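PDB 3UW2: Phosphoglucomutase/phosphomannomutase family protein from Burkholderia thailandensis, which probably catalyses intramolecular phosphoryl transfer on hexose phosphates, as in other members of the metal-dependent phosphohexose mutase family. Local coordinates for residues 208-211 / 212-216. Sequence-based numbering, arbitrary orientation.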
# COMPACT_ATOMS: atom_id res chain seq x y z
N PRO A 208 9.03 14.35 -7.31
CA PRO A 208 9.60 15.53 -6.67
C PRO A 208 9.95 15.39 -5.19
O PRO A 208 11.09 15.70 -4.77
CB PRO A 208 8.51 16.61 -6.91
CG PRO A 208 7.76 16.13 -8.13
CD PRO A 208 7.71 14.62 -7.92
N LEU A 209 9.01 14.99 -4.34
CA LEU A 209 9.32 14.89 -2.94
C LEU A 209 10.24 13.70 -2.61
O LEU A 209 11.07 13.79 -1.70
CB LEU A 209 8.03 14.74 -2.14
CG LEU A 209 8.05 15.03 -0.66
CD1 LEU A 209 8.72 16.38 -0.30
CD2 LEU A 209 6.60 15.02 -0.20
N ALA A 210 10.11 12.57 -3.27
CA ALA A 210 11.08 11.48 -2.95
C ALA A 210 12.53 11.90 -3.27
O ALA A 210 13.43 11.65 -2.45
CB ALA A 210 10.74 10.21 -3.69
N THR A 211 12.74 12.61 -4.39
CA THR A 211 14.10 13.04 -4.73
C THR A 211 14.60 14.06 -3.73
O THR A 211 15.73 13.97 -3.27
CB THR A 211 14.24 13.50 -6.20
OG1 THR A 211 13.25 14.49 -6.49
CG2 THR A 211 14.02 12.27 -7.11
N ARG A 212 13.72 15.01 -3.37
CA ARG A 212 14.01 15.98 -2.31
C ARG A 212 14.42 15.28 -1.01
O ARG A 212 15.45 15.65 -0.41
CB ARG A 212 12.79 16.84 -2.01
CG ARG A 212 13.02 17.87 -0.91
CD ARG A 212 11.80 18.78 -0.73
NE ARG A 212 12.13 19.59 0.45
CZ ARG A 212 11.34 20.45 1.08
NH1 ARG A 212 10.14 20.70 0.64
NH2 ARG A 212 11.84 21.11 2.13
N LEU A 213 13.64 14.29 -0.59
CA LEU A 213 13.90 13.54 0.67
C LEU A 213 15.25 12.83 0.65
O LEU A 213 16.04 13.01 1.58
CB LEU A 213 12.77 12.53 0.99
CG LEU A 213 12.98 11.57 2.15
CD1 LEU A 213 13.07 12.43 3.43
CD2 LEU A 213 11.84 10.52 2.25
N PHE A 214 15.50 12.01 -0.39
CA PHE A 214 16.72 11.23 -0.41
C PHE A 214 17.97 12.13 -0.61
O PHE A 214 19.05 11.84 -0.07
CB PHE A 214 16.64 10.07 -1.41
CG PHE A 214 15.46 9.14 -1.16
CD1 PHE A 214 15.08 8.76 0.15
CD2 PHE A 214 14.73 8.63 -2.23
CE1 PHE A 214 13.99 7.90 0.40
CE2 PHE A 214 13.62 7.81 -2.03
CZ PHE A 214 13.25 7.41 -0.71
N LYS A 215 17.82 13.26 -1.32
CA LYS A 215 18.93 14.25 -1.33
C LYS A 215 19.18 14.84 0.05
O LYS A 215 20.36 15.04 0.43
CB LYS A 215 18.77 15.37 -2.39
CG LYS A 215 19.00 14.84 -3.78
CD LYS A 215 18.78 15.89 -4.88
CE LYS A 215 19.70 15.48 -6.04
NZ LYS A 215 19.65 16.29 -7.30
N ALA A 216 18.10 15.15 0.75
CA ALA A 216 18.17 15.65 2.12
C ALA A 216 18.85 14.63 3.07
O ALA A 216 19.48 15.01 4.05
CB ALA A 216 16.77 15.96 2.65
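The flat ring of Phe-214 leans back along the helix beside Ala-210, one turn earlier. Its ring atom CE2 is 4.1 Å from Ala-210 CB, an apolar contact, while Ala-210 O approaches CD2 obliquely at 3.3 Å. This placement follows from the first torsion: CG stands beside the backbone N and anti to the carbonyl carbon (chi1 -56°), which sends the ring toward the preceding turn. Beyond the helix, the ring meets Phe-261 of strand 259-263 edge-to-face, and Leu-221 of strand 221-224 and Leu-372 of helix 364-375 also touch it. The other flat group, the guanidinium of Arg-212, is turned to Asp-179 of helix 178-186, with which NH2 forms a salt bridge, and Val-182 of that helix touches both Arg-212 and Leu-209. The aliphatic shaft of Arg-212 crosses the Leu-209 side chain obliquely, with CD 3.9 Å from Leu-209 CD1. With CG anti to the backbone N (chi1 -180°) and the chain extended as far as NE, CD is placed against the leucine and the guanidinium beyond it. The backbone beneath is regular alpha-helix: Phe-214 N donates to Ala-210 O at 2.9 Å with an N-H...O angle of 171°, and Arg-212, Leu-213 and Lys-215 donate likewise to Pro-208, Leu-209 and Thr-211. Thr-211 OG1 is hydrogen-bonded to Gly-207 O, so its hydroxyl is satisfied within the same helix. In the beta-alpha-beta unit of strand 197-200, helix 206-216 and strand 221-224, Phe-214 thus joins helix to sheet by aromatic and apolar packing, and the carbonyl oxygen it lies against already accepts its own N-H. Arg-212 combines two chemistries in one side chain, its carbon shaft packing on Leu-209 while its charge is met by a carboxylate on the neighbouring helix.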